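Local coordinates for protein Cyp101j2 (Sphingobium yanoikuyae, PDB 5KYO) that is a haem-thiolate cytochrome P450 monooxygenase that probably inserts oxygen into 1,8-cineole to give a hydroxylated product, at residues 70-73 with 74-77; 90-93 with 94-98; 174-177 with 178-182; 261-264 with 265-268; 277-280 with 281-285. All coordinates share one frame; numbering follows the deposited sequence.

Contact 1: 70-73 with 74-77; sequences APHP and LMWT
M75 bends its thioether back to the CD corner of P71, so that CE rests 3.6 Å from P71 CD and the two side chains cross at about a right angle. The fold is made by two successive bends, chi2 at -69° and chi3 at -76°, which curl the chain back toward the 70-72 backbone instead of letting it run out beside the strand. Nearer its root, M75 CG lies 3.8 Å from A70 CB and 3.5 Å from the carbonyl O of H72. A flexible, unbranched residue suits this spot because it can be shaped round a small methyl, a rigid proline and a backbone carbonyl. The sulfur also meets H72: SD sits 5.4 Å from the imidazole centroid, 85° off the ring normal, a sulfur-aromatic contact made at the ring edge. NE2 of the same ring is hydrogen-bonded to D42. The rings of P71 and P73 restrict phi at both positions, which suits a turn. The segment 70-73 thus links helix 59-69 to strand 74-77, an outermost strand of the mixed sheet, which pairs with strand 83-86 while P73 and L74 pack against L91 of helix 89-97.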
loop_
_atom_site.group_PDB
_atom_site.type_symbol
_atom_site.label_atom_id
_atom_site.label_comp_id
_atom_site.label_asym_id
_atom_site.label_seq_id
_atom_site.Cartn_x
_atom_site.Cartn_y
_atom_site.Cartn_z
ATOM N N ALA A 70 -13.639 0.766 -21.437
ATOM C CA ALA A 70 -14.259 -0.518 -21.106
ATOM C C ALA A 70 -15.776 -0.533 -21.271
ATOM O O ALA A 70 -16.485 0.219 -20.599
ATOM C CB ALA A 70 -13.895 -0.916 -19.685
ATOM N N PRO A 71 -16.277 -1.425 -22.149
ATOM C CA PRO A 71 -17.699 -1.634 -22.468
ATOM C C PRO A 71 -18.570 -2.008 -21.268
ATOM O O PRO A 71 -19.786 -1.809 -21.318
ATOM C CB PRO A 71 -17.669 -2.793 -23.470
ATOM C CG PRO A 71 -16.307 -2.768 -24.044
ATOM C CD PRO A 71 -15.402 -2.285 -22.962
ATOM N N HIS A 72 -17.964 -2.558 -20.219
ATOM C CA HIS A 72 -18.690 -2.917 -19.005
ATOM C C HIS A 72 -17.899 -2.545 -17.752
ATOM O O HIS A 72 -16.674 -2.485 -17.791
ATOM C CB HIS A 72 -19.002 -4.415 -18.984
ATOM C CG HIS A 72 -19.793 -4.884 -20.163
ATOM N ND1 HIS A 72 -21.168 -4.969 -20.149
ATOM C CD2 HIS A 72 -19.402 -5.291 -21.394
ATOM C CE1 HIS A 72 -21.590 -5.410 -21.321
ATOM N NE2 HIS A 72 -20.539 -5.613 -22.094
ATOM N N PRO A 73 -18.606 -2.290 -16.639
ATOM C CA PRO A 73 -17.979 -2.073 -15.331
ATOM C C PRO A 73 -17.120 -3.260 -14.891
ATOM O O PRO A 73 -16.163 -3.087 -14.136
ATOM C CB PRO A 73 -19.176 -1.903 -14.394
ATOM C CG PRO A 73 -20.259 -1.393 -15.263
ATOM C CD PRO A 73 -20.061 -2.068 -16.588
ATOM N N LEU A 74 -17.466 -4.457 -15.354
ATOM C CA LEU A 74 -16.703 -5.643 -14.999
ATOM C C LEU A 74 -16.167 -6.289 -16.257
ATOM O O LEU A 74 -16.931 -6.832 -17.050
ATOM C CB LEU A 74 -17.565 -6.638 -14.209
ATOM C CG LEU A 74 -16.833 -7.817 -13.552
ATOM C CD1 LEU A 74 -16.158 -7.383 -12.262
ATOM C CD2 LEU A 74 -17.761 -8.997 -13.280
ATOM N N MET A 75 -14.856 -6.227 -16.445
ATOM C CA MET A 75 -14.214 -6.849 -17.602
ATOM C C MET A 75 -13.379 -8.050 -17.167
ATOM O O MET A 75 -13.224 -8.310 -15.970
ATOM C CB MET A 75 -13.334 -5.833 -18.352
ATOM C CG MET A 75 -14.090 -4.636 -18.914
ATOM S SD MET A 75 -15.183 -5.086 -20.297
ATOM C CE MET A 75 -13.970 -5.276 -21.590
ATOM N N TRP A 76 -12.828 -8.768 -18.145
ATOM C CA TRP A 76 -12.060 -9.984 -17.894
ATOM C C TRP A 76 -10.821 -9.995 -18.777
ATOM O O TRP A 76 -10.891 -9.666 -19.964
ATOM C CB TRP A 76 -12.919 -11.227 -18.157
ATOM C CG TRP A 76 -12.258 -12.536 -17.844
ATOM C CD1 TRP A 76 -12.364 -13.252 -16.682
ATOM C CD2 TRP A 76 -11.410 -13.305 -18.710
ATOM N NE1 TRP A 76 -11.623 -14.402 -16.768
ATOM C CE2 TRP A 76 -11.027 -14.460 -18.001
ATOM C CE3 TRP A 76 -10.929 -13.122 -20.010
ATOM C CZ2 TRP A 76 -10.187 -15.428 -18.546
ATOM C CZ3 TRP A 76 -10.092 -14.083 -20.553
ATOM C CH2 TRP A 76 -9.737 -15.229 -19.824
ATOM N N THR A 77 -9.684 -10.354 -18.190
ATOM C CA THR A 77 -8.399 -10.343 -18.888
ATOM C C THR A 77 -7.788 -11.740 -18.865
ATOM O O THR A 77 -7.836 -12.425 -17.844
ATOM C CB THR A 77 -7.401 -9.317 -18.253
ATOM O OG1 THR A 77 -6.101 -9.429 -18.864
ATOM C CG2 THR A 77 -7.274 -9.546 -16.748
#

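Contact 2: 90-93 with 94-98; sequences DLAE and TVMSD
Helix 89-97, which corresponds to the B helix of the P450 fold, ends within this contact, and its last turns are bound by side-chain hydroxyls as well as by the backbone. T94 turns OG1 anti to its carbonyl carbon (chi1 -71°), beside the backbone N, and this directs the hydroxyl back one turn to D90 O at 3.1 Å. The amide T94 N donates to the same oxygen, the two donors arriving from opposite faces of the carbonyl plane. Next along the chain, V95 N meets L91 O at 3.0 Å with a nearly straight N-H...O angle of 169°. Further on, S97 OG repeats the threonine's tactic on E93 O, at a very short 2.5 Å whose exact value is doubtful; the bond from S97 N to E93 O is weak. On the buried side M96 curls its CE back to A92 CB, 3.9 Å away, and both side chains touch V347 of helix 344-348. E93 sends OE2 to S370. Small hydroxyl residues fit the more accessible side because they can return their own protons to the helix. With D90 O gripped by two donors, the T94 hydroxyl is satisfied within its own helix, and that bond probably fixes its rotation.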
loop_
_atom_site.group_PDB
_atom_site.type_symbol
_atom_site.label_atom_id
_atom_site.label_comp_id
_atom_site.label_asym_id
_atom_site.label_seq_id
_atom_site.Cartn_x
_atom_site.Cartn_y
_atom_site.Cartn_z
ATOM N N ASP A 90 -18.220 2.236 -7.306
ATOM C CA ASP A 90 -19.158 1.539 -6.431
ATOM C C ASP A 90 -18.938 0.030 -6.487
ATOM O O ASP A 90 -19.005 -0.659 -5.474
ATOM C CB ASP A 90 -20.599 1.891 -6.807
ATOM C CG ASP A 90 -20.940 3.336 -6.507
ATOM O OD1 ASP A 90 -21.142 3.666 -5.320
ATOM O OD2 ASP A 90 -20.997 4.146 -7.455
ATOM N N LEU A 91 -18.658 -0.466 -7.685
ATOM C CA LEU A 91 -18.369 -1.875 -7.902
ATOM C C LEU A 91 -17.119 -2.334 -7.141
ATOM O O LEU A 91 -17.150 -3.315 -6.393
ATOM C CB LEU A 91 -18.195 -2.129 -9.392
ATOM C CG LEU A 91 -18.139 -3.607 -9.759
ATOM C CD1 LEU A 91 -19.425 -4.309 -9.348
ATOM C CD2 LEU A 91 -17.870 -3.767 -11.237
ATOM N N ALA A 92 -16.021 -1.615 -7.349
ATOM C CA ALA A 92 -14.756 -1.889 -6.663
ATOM C C ALA A 92 -14.919 -1.969 -5.145
ATOM O O ALA A 92 -14.408 -2.892 -4.499
ATOM C CB ALA A 92 -13.730 -0.817 -7.035
ATOM N N GLU A 93 -15.645 -1.015 -4.573
ATOM C CA GLU A 93 -15.834 -0.980 -3.121
ATOM C C GLU A 93 -16.690 -2.132 -2.624
ATOM O O GLU A 93 -16.523 -2.594 -1.487
ATOM C CB GLU A 93 -16.454 0.343 -2.677
ATOM C CG GLU A 93 -15.517 1.542 -2.831
ATOM C CD GLU A 93 -16.045 2.793 -2.151
ATOM O OE1 GLU A 93 -17.283 2.950 -2.060
ATOM O OE2 GLU A 93 -15.222 3.614 -1.694
ATOM N N THR A 94 -17.613 -2.577 -3.471
ATOM C CA THR A 94 -18.445 -3.742 -3.171
ATOM C C THR A 94 -17.611 -5.019 -3.116
ATOM O O THR A 94 -17.691 -5.762 -2.151
ATOM C CB THR A 94 -19.576 -3.918 -4.214
ATOM O OG1 THR A 94 -20.557 -2.886 -4.041
ATOM C CG2 THR A 94 -20.248 -5.279 -4.057
ATOM N N VAL A 95 -16.810 -5.275 -4.148
ATOM C CA VAL A 95 -15.935 -6.450 -4.136
ATOM C C VAL A 95 -14.972 -6.347 -2.964
ATOM O O VAL A 95 -14.718 -7.337 -2.258
ATOM C CB VAL A 95 -15.149 -6.604 -5.460
ATOM C CG1 VAL A 95 -14.200 -7.792 -5.391
ATOM C CG2 VAL A 95 -16.111 -6.786 -6.609
ATOM N N MET A 96 -14.471 -5.134 -2.732
ATOM C CA MET A 96 -13.541 -4.894 -1.634
ATOM C C MET A 96 -14.102 -5.274 -0.266
ATOM O O MET A 96 -13.384 -5.813 0.577
ATOM C CB MET A 96 -13.145 -3.429 -1.600
ATOM C CG MET A 96 -11.681 -3.195 -1.686
ATOM S SD MET A 96 -11.439 -1.436 -1.899
ATOM C CE MET A 96 -11.772 -1.243 -3.649
ATOM N N SER A 97 -15.384 -4.981 -0.058
ATOM C CA SER A 97 -15.990 -5.052 1.267
ATOM C C SER A 97 -16.936 -6.234 1.492
ATOM O O SER A 97 -17.130 -6.642 2.629
ATOM C CB SER A 97 -16.752 -3.753 1.554
ATOM O OG SER A 97 -17.712 -3.495 0.541
ATOM N N ASP A 98 -17.532 -6.769 0.425
ATOM C CA ASP A 98 -18.563 -7.803 0.563
ATOM C C ASP A 98 -17.965 -9.205 0.719
ATOM O O ASP A 98 -17.972 -10.007 -0.220
ATOM C CB ASP A 98 -19.510 -7.769 -0.636
ATOM C CG ASP A 98 -20.683 -8.731 -0.493
ATOM O OD1 ASP A 98 -20.834 -9.357 0.582
ATOM O OD2 ASP A 98 -21.459 -8.852 -1.466
#

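Contact 3: 174-177 with 178-182; sequences HEFA and EQLPV
A type I beta turn from A177 to L180 breaks helix 172-177 and hands the chain to helix 181-188, in the region of the P450 E helix. Backbone bonds come first: Q179 N reaches F176 O at 3.0 Å, and L180 N gives A177 O a weak bond. The polar side chains close over the exposed side. H174 and E178 lie side by side, and ND1 donates to E178 OE1 at 3.0 Å, with the imidazole and carboxylate planes 37° apart; the oxygen is met from above the carboxylate plane. Q179 is bent at chi2 (-77°), which swings NE2 back to H174 O, reached in its carbonyl plane at 3.1 Å. Apolar contacts occupy the buried side, where F176 CE2 meets L180 CD1 at 3.8 Å and A177 and P181 face V276 of helix 273-288. Proline, with no amide hydrogen to satisfy, suits the early part of helix 181-188. One water donates both to H174 O and, at 2.8 Å, to E178 OE1.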
loop_
_atom_site.group_PDB
_atom_site.type_symbol
_atom_site.label_atom_id
_atom_site.label_comp_id
_atom_site.label_asym_id
_atom_site.label_seq_id
_atom_site.Cartn_x
_atom_site.Cartn_y
_atom_site.Cartn_z
ATOM N N HIS A 174 15.641 5.841 -3.674
ATOM C CA HIS A 174 16.680 5.054 -3.008
ATOM C C HIS A 174 17.297 5.742 -1.786
ATOM O O HIS A 174 17.536 5.081 -0.761
ATOM C CB HIS A 174 17.791 4.684 -3.986
ATOM C CG HIS A 174 17.295 3.983 -5.208
ATOM N ND1 HIS A 174 16.211 3.132 -5.182
ATOM C CD2 HIS A 174 17.710 4.025 -6.496
ATOM C CE1 HIS A 174 15.992 2.666 -6.399
ATOM N NE2 HIS A 174 16.887 3.194 -7.216
ATOM N N GLU A 175 17.545 7.052 -1.880
ATOM C CA GLU A 175 18.260 7.760 -0.809
ATOM C C GLU A 175 17.381 8.247 0.332
ATOM O O GLU A 175 17.896 8.624 1.393
ATOM C CB GLU A 175 19.042 8.961 -1.399
ATOM C CG GLU A 175 20.156 8.553 -2.380
ATOM C CD GLU A 175 20.902 9.749 -2.986
ATOM O OE1 GLU A 175 21.512 10.525 -2.226
ATOM O OE2 GLU A 175 20.873 9.922 -4.229
ATOM N N PHE A 176 16.064 8.253 0.147
ATOM C CA PHE A 176 15.176 8.767 1.195
ATOM C C PHE A 176 14.022 7.802 1.498
ATOM O O PHE A 176 13.979 7.213 2.599
ATOM C CB PHE A 176 14.621 10.159 0.828
ATOM C CG PHE A 176 13.806 10.781 1.925
ATOM C CD1 PHE A 176 14.426 11.412 2.989
ATOM C CD2 PHE A 176 12.423 10.663 1.934
ATOM C CE1 PHE A 176 13.669 11.938 4.036
ATOM C CE2 PHE A 176 11.668 11.195 2.958
ATOM C CZ PHE A 176 12.300 11.831 4.021
ATOM N N ALA A 177 13.108 7.646 0.535
ATOM C CA ALA A 177 11.850 6.934 0.756
ATOM C C ALA A 177 12.110 5.523 1.243
ATOM O O ALA A 177 11.495 5.096 2.189
ATOM C CB ALA A 177 10.997 6.908 -0.526
ATOM N N GLU A 178 13.030 4.824 0.588
ATOM C CA GLU A 178 13.330 3.423 0.918
ATOM C C GLU A 178 14.052 3.246 2.257
ATOM O O GLU A 178 14.098 2.135 2.811
ATOM C CB GLU A 178 14.165 2.784 -0.196
ATOM C CG GLU A 178 13.311 2.317 -1.378
ATOM C CD GLU A 178 14.115 1.901 -2.611
ATOM O OE1 GLU A 178 15.362 1.948 -2.571
ATOM O OE2 GLU A 178 13.484 1.522 -3.629
ATOM N N GLN A 179 14.613 4.330 2.780
ATOM C CA GLN A 179 15.361 4.275 4.038
ATOM C C GLN A 179 14.477 4.357 5.280
ATOM O O GLN A 179 14.977 4.311 6.391
ATOM C CB GLN A 179 16.384 5.407 4.082
ATOM C CG GLN A 179 17.284 5.457 2.872
ATOM C CD GLN A 179 18.358 4.407 2.920
ATOM O OE1 GLN A 179 18.524 3.718 3.927
ATOM N NE2 GLN A 179 19.093 4.266 1.825
ATOM N N LEU A 180 13.172 4.517 5.092
ATOM C CA LEU A 180 12.264 4.797 6.205
ATOM C C LEU A 180 11.528 3.568 6.801
ATOM O O LEU A 180 11.543 3.376 8.019
ATOM C CB LEU A 180 11.224 5.843 5.770
ATOM C CG LEU A 180 11.731 7.261 5.493
ATOM C CD1 LEU A 180 10.612 8.118 4.898
ATOM C CD2 LEU A 180 12.255 7.867 6.789
ATOM N N PRO A 181 10.847 2.758 5.963
ATOM C CA PRO A 181 9.850 1.896 6.632
ATOM C C PRO A 181 10.376 0.736 7.491
ATOM O O PRO A 181 9.685 0.347 8.443
ATOM C CB PRO A 181 9.026 1.332 5.465
ATOM C CG PRO A 181 9.230 2.305 4.336
ATOM C CD PRO A 181 10.640 2.812 4.497
ATOM N N VAL A 182 11.524 0.164 7.159
ATOM C CA VAL A 182 11.997 -0.970 7.941
ATOM C C VAL A 182 12.467 -0.442 9.288
ATOM O O VAL A 182 12.139 -1.006 10.343
ATOM C CB VAL A 182 13.112 -1.752 7.228
ATOM C CG1 VAL A 182 13.343 -3.093 7.954
ATOM C CG2 VAL A 182 12.695 -2.053 5.818
HETATM O O HOH W 1 17.657 1.993 -0.924
#

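Contact 4: 261-264 with 265-268; sequences ENIC and IQVL. With HEM (protoporphyrin IX containing Fe), chain G.
I263 places CG2 anti to its backbone N, while V267, with chi1 at 167°, keeps CG2 beside its own N; the two methyls therefore face each other one helical turn apart, 3.9 Å between I263 CG2 and V267 CG2. The same rotamer presses V267 CG2 to 3.2 Å from I263 O, and sends CG1 the other way, to the vinyl group of the haem, 4.0 Å from HEM CBC. A beta-branched valine suits this position: one branch packs on the helix, the second on a haem vinyl. The backbone joins in, as V267 O lies 3.6 Å from HEM CAC and Q266 O approaches the methyl CMD. Q266 extends along the helix, and its OE1 comes within 3.0 Å of N262 O; as both are acceptors, this is proximity without a bond, while NE2 makes a weak hydrogen bond to I121 O. Regular i to i+4 bonds run through the turn, V267 N to I263 O being 2.8 Å. At the other end E261 forms salt bridges with R223 and R227, and N262 also binds R223. Helix 257-270 is the first half of the P450 I-helix. Its chemistry is divided: buried polar groups are paired with arginines of helix 215-235, whereas the Q266 and V267 carbonyl oxygens lie against the haem's carbon periphery in a van der Waals contact, with no hydrogen bond between the segment and the haem.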
loop_
_atom_site.group_PDB
_atom_site.type_symbol
_atom_site.label_atom_id
_atom_site.label_comp_id
_atom_site.label_asym_id
_atom_site.label_seq_id
_atom_site.Cartn_x
_atom_site.Cartn_y
_atom_site.Cartn_z
ATOM N N GLU A 261 4.224 -14.336 14.456
ATOM C CA GLU A 261 5.232 -14.239 13.404
ATOM C C GLU A 261 4.582 -13.767 12.101
ATOM O O GLU A 261 5.110 -12.881 11.419
ATOM C CB GLU A 261 5.929 -15.591 13.188
ATOM C CG GLU A 261 6.884 -15.981 14.277
ATOM C CD GLU A 261 7.029 -17.490 14.421
ATOM O OE1 GLU A 261 6.504 -18.249 13.575
ATOM O OE2 GLU A 261 7.677 -17.903 15.397
ATOM N N ASN A 262 3.437 -14.370 11.766
ATOM C CA ASN A 262 2.703 -14.022 10.558
ATOM C C ASN A 262 2.347 -12.543 10.572
ATOM O O ASN A 262 2.529 -11.843 9.577
ATOM C CB ASN A 262 1.437 -14.888 10.423
ATOM C CG ASN A 262 1.747 -16.293 9.935
ATOM O OD1 ASN A 262 2.911 -16.662 9.786
ATOM N ND2 ASN A 262 0.706 -17.077 9.669
ATOM N N ILE A 263 1.875 -12.067 11.717
ATOM C CA ILE A 263 1.452 -10.674 11.843
ATOM C C ILE A 263 2.636 -9.709 11.715
ATOM O O ILE A 263 2.530 -8.690 10.999
ATOM C CB ILE A 263 0.725 -10.425 13.167
ATOM C CG1 ILE A 263 -0.606 -11.180 13.195
ATOM C CG2 ILE A 263 0.479 -8.942 13.369
ATOM C CD1 ILE A 263 -1.351 -11.037 14.495
ATOM N N CYS A 264 3.744 -10.000 12.401
ATOM C CA CYS A 264 4.974 -9.214 12.247
ATOM C C CYS A 264 5.400 -9.037 10.785
ATOM O O CYS A 264 5.717 -7.913 10.361
ATOM C CB CYS A 264 6.124 -9.841 13.022
ATOM S SG CYS A 264 6.014 -9.589 14.813
ATOM N N ILE A 265 5.419 -10.138 10.027
ATOM C CA ILE A 265 5.798 -10.103 8.606
ATOM C C ILE A 265 4.816 -9.252 7.807
ATOM O O ILE A 265 5.199 -8.408 6.970
ATOM C CB ILE A 265 5.841 -11.526 7.974
ATOM C CG1 ILE A 265 6.931 -12.391 8.617
ATOM C CG2 ILE A 265 6.024 -11.430 6.428
ATOM C CD1 ILE A 265 6.821 -13.925 8.304
ATOM N N GLN A 266 3.536 -9.506 8.042
ATOM C CA GLN A 266 2.497 -8.803 7.314
ATOM C C GLN A 266 2.515 -7.303 7.624
ATOM O O GLN A 266 2.290 -6.490 6.741
ATOM C CB GLN A 266 1.123 -9.411 7.635
ATOM C CG GLN A 266 0.962 -10.842 7.120
ATOM C CD GLN A 266 -0.126 -11.619 7.850
ATOM O OE1 GLN A 266 -0.420 -11.356 9.013
ATOM N NE2 GLN A 266 -0.714 -12.592 7.166
ATOM N N VAL A 267 2.798 -6.943 8.871
ATOM C CA VAL A 267 2.923 -5.539 9.261
ATOM C C VAL A 267 4.183 -4.887 8.677
ATOM O O VAL A 267 4.130 -3.747 8.199
ATOM C CB VAL A 267 2.916 -5.405 10.814
ATOM C CG1 VAL A 267 3.362 -4.029 11.247
ATOM C CG2 VAL A 267 1.517 -5.713 11.353
ATOM N N LEU A 268 5.310 -5.600 8.685
ATOM C CA LEU A 268 6.528 -5.117 8.017
ATOM C C LEU A 268 6.328 -4.894 6.503
ATOM O O LEU A 268 6.630 -3.821 5.945
ATOM C CB LEU A 268 7.686 -6.099 8.258
ATOM C CG LEU A 268 8.963 -5.836 7.434
ATOM C CD1 LEU A 268 9.578 -4.454 7.708
ATOM C CD2 LEU A 268 9.999 -6.935 7.625
HETATM C CHA HEM G . -4.207 -3.382 4.477
HETATM C CHB HEM G . -2.975 0.382 1.667
HETATM C CHC HEM G . 0.432 1.654 4.932
HETATM C CHD HEM G . -0.182 -2.580 7.167
HETATM C C1A HEM G . -4.243 -2.459 3.459
HETATM C C2A HEM G . -5.209 -2.387 2.370
HETATM C C3A HEM G . -4.849 -1.348 1.585
HETATM C C4A HEM G . -3.664 -0.722 2.153
HETATM C CMA HEM G . -5.595 -0.874 0.313
HETATM C CAA HEM G . -6.437 -3.309 2.120
HETATM C CBA HEM G . -6.054 -4.620 1.439
HETATM C CGA HEM G . -7.292 -5.426 1.120
HETATM O O1A HEM G . -8.153 -4.943 0.331
HETATM O O2A HEM G . -7.427 -6.565 1.639
HETATM C C1B HEM G . -1.979 1.082 2.340
HETATM C C2B HEM G . -1.419 2.374 1.956
HETATM C C3B HEM G . -0.474 2.712 2.857
HETATM C C4B HEM G . -0.409 1.655 3.836
HETATM C CMB HEM G . -1.835 3.213 0.720
HETATM C CAB HEM G . 0.435 3.974 2.948
HETATM C CBB HEM G . 0.361 5.055 2.168
HETATM C C1C HEM G . 0.538 0.633 5.842
HETATM C C2C HEM G . 1.380 0.630 7.023
HETATM C C3C HEM G . 1.216 -0.554 7.633
HETATM C C4C HEM G . 0.250 -1.317 6.865
HETATM C CMC HEM G . 2.295 1.810 7.412
HETATM C CAC HEM G . 1.847 -1.115 8.918
HETATM C CBC HEM G . 2.595 -0.425 9.781
HETATM C C1D HEM G . -1.286 -3.210 6.640
HETATM C C2D HEM G . -1.763 -4.530 7.017
HETATM C C3D HEM G . -3.010 -4.745 6.191
HETATM C C4D HEM G . -3.178 -3.569 5.377
HETATM C CMD HEM G . -1.225 -5.565 8.043
HETATM C CAD HEM G . -3.897 -6.009 6.215
HETATM C CBD HEM G . -5.199 -5.754 6.976
HETATM C CGD HEM G . -6.022 -7.030 6.962
HETATM O O1D HEM G . -6.506 -7.476 8.033
HETATM O O2D HEM G . -6.168 -7.612 5.856
HETATM N NA HEM G . -3.325 -1.424 3.291
HETATM N NB HEM G . -1.327 0.685 3.490
HETATM N NC HEM G . -0.145 -0.559 5.782
HETATM N ND HEM G . -2.136 -2.693 5.672
HETATM FE FE HEM G . -1.856 -0.917 4.649
#

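Contact 5: 277-280 with 281-285; sequences NMLG and FTFSH
T282 and M278 form the tight part of this turn: T282 OG1 and T282 N both donate to M278 O, the hydroxyl at 3.0 Å from above the carbonyl plane. With OG1 anti to the carbonyl carbon (chi1 -62°), threonine spends its proton on the helix and so tolerates burial. F281 CD2 settles 3.4 Å from N277 O, and F283 offers its ring edge to L279 O, CD1 3.5 Å away and the oxygen in the ring plane. G280 adds no side chain to a buried turn that already holds F281 and F283, while its O still accepts from S284 N. Looser are the contacts between side-chain ends, with L279 CD2 4.3 Å from F283 CE1 and M278 SD 4.2 Å from T282 OG1. N277 and H285, at the ends, are partly open to solvent. The segment belongs to helix 273-288, the second half of the P450 I-helix. M278 touches the haem and F311 of helix 303-313, L279 and F283 pack on V392 of helix 382-399, and F283 stacks on F172.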
loop_
_atom_site.group_PDB
_atom_site.type_symbol
_atom_site.label_atom_id
_atom_site.label_comp_id
_atom_site.label_asym_id
_atom_site.label_seq_id
_atom_site.Cartn_x
_atom_site.Cartn_y
_atom_site.Cartn_z
ATOM N N ASN A 277 6.154 4.000 -2.181
ATOM C CA ASN A 277 5.515 4.392 -3.438
ATOM C C ASN A 277 4.647 5.631 -3.255
ATOM O O ASN A 277 4.632 6.518 -4.115
ATOM C CB ASN A 277 4.707 3.228 -3.996
ATOM C CG ASN A 277 5.590 2.134 -4.514
ATOM O OD1 ASN A 277 5.124 1.107 -5.017
ATOM N ND2 ASN A 277 6.896 2.342 -4.389
ATOM N N MET A 278 3.957 5.722 -2.115
ATOM C CA MET A 278 3.134 6.907 -1.855
ATOM C C MET A 278 4.017 8.144 -1.777
ATOM O O MET A 278 3.707 9.173 -2.371
ATOM C CB MET A 278 2.323 6.769 -0.557
ATOM C CG MET A 278 1.497 8.005 -0.187
ATOM S SD MET A 278 0.239 8.502 -1.420
ATOM C CE MET A 278 -0.889 7.096 -1.307
ATOM N N LEU A 279 5.112 8.046 -1.032
ATOM C CA LEU A 279 6.064 9.159 -0.941
ATOM C C LEU A 279 6.628 9.515 -2.305
ATOM O O LEU A 279 6.893 10.697 -2.592
ATOM C CB LEU A 279 7.219 8.832 0.022
ATOM C CG LEU A 279 6.912 8.794 1.508
ATOM C CD1 LEU A 279 8.014 8.042 2.242
ATOM C CD2 LEU A 279 6.809 10.227 2.036
ATOM N N GLY A 280 6.830 8.502 -3.144
ATOM C CA GLY A 280 7.269 8.746 -4.507
ATOM C C GLY A 280 6.304 9.598 -5.300
ATOM O O GLY A 280 6.724 10.552 -5.954
ATOM N N PHE A 281 5.013 9.253 -5.275
ATOM C CA PHE A 281 4.011 10.042 -5.996
ATOM C C PHE A 281 3.903 11.449 -5.414
ATOM O O PHE A 281 3.800 12.423 -6.151
ATOM C CB PHE A 281 2.643 9.366 -5.955
ATOM C CG PHE A 281 2.440 8.314 -7.018
ATOM C CD1 PHE A 281 2.135 8.670 -8.327
ATOM C CD2 PHE A 281 2.484 6.958 -6.689
ATOM C CE1 PHE A 281 1.916 7.700 -9.304
ATOM C CE2 PHE A 281 2.272 5.978 -7.661
ATOM C CZ PHE A 281 1.982 6.353 -8.974
ATOM N N THR A 282 3.957 11.536 -4.086
ATOM C CA THR A 282 3.825 12.817 -3.397
ATOM C C THR A 282 4.937 13.762 -3.812
ATOM O O THR A 282 4.668 14.880 -4.295
ATOM C CB THR A 282 3.841 12.644 -1.868
ATOM O OG1 THR A 282 2.720 11.844 -1.473
ATOM C CG2 THR A 282 3.756 14.002 -1.165
ATOM N N PHE A 283 6.181 13.314 -3.668
ATOM C CA PHE A 283 7.292 14.215 -3.975
ATOM C C PHE A 283 7.576 14.427 -5.468
ATOM O O PHE A 283 8.048 15.508 -5.840
ATOM C CB PHE A 283 8.559 13.762 -3.237
ATOM C CG PHE A 283 8.602 14.271 -1.825
ATOM C CD1 PHE A 283 7.961 13.569 -0.816
ATOM C CD2 PHE A 283 9.197 15.490 -1.527
ATOM C CE1 PHE A 283 7.956 14.039 0.493
ATOM C CE2 PHE A 283 9.199 15.978 -0.221
ATOM C CZ PHE A 283 8.578 15.250 0.790
ATOM N N SER A 284 7.287 13.456 -6.332
ATOM C CA SER A 284 7.406 13.745 -7.773
ATOM C C SER A 284 6.349 14.757 -8.174
ATOM O O SER A 284 6.590 15.600 -9.046
ATOM C CB SER A 284 7.302 12.475 -8.656
ATOM O OG SER A 284 6.071 11.780 -8.508
ATOM N N HIS A 285 5.181 14.684 -7.549
ATOM C CA HIS A 285 4.144 15.663 -7.833
ATOM C C HIS A 285 4.534 17.080 -7.401
ATOM O O HIS A 285 4.401 18.054 -8.164
ATOM C CB HIS A 285 2.828 15.290 -7.165
ATOM C CG HIS A 285 1.732 16.252 -7.495
ATOM N ND1 HIS A 285 1.155 16.316 -8.748
ATOM C CD2 HIS A 285 1.148 17.227 -6.759
ATOM C CE1 HIS A 285 0.251 17.283 -8.763
ATOM N NE2 HIS A 285 0.226 17.851 -7.571
#

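In the fold
Contacts 4 and 5 are the buried ones, lying on successive helices of the I-helix region on opposite sides of the chain's centre; contacts 1, 2 and 3 are only partly buried. Contact 1 is the most peripheral, its centre about 24 Å from the centre of the chain, and relies on a flexible thioether, whereas contacts 2 and 5 use hydroxyls that double up on helix carbonyls. Contact 3 adds a histidine-carboxylate bond and a water. Contacts 1 and 2 touch through L74 CD1 and L91 CD2, 4.1 Å apart. Contact 3 bridges the other group, meeting contact 4 through V182 and L268 and contact 5 through L180 and L279. Side chains of contacts 2, 4 and 5 approach the haem.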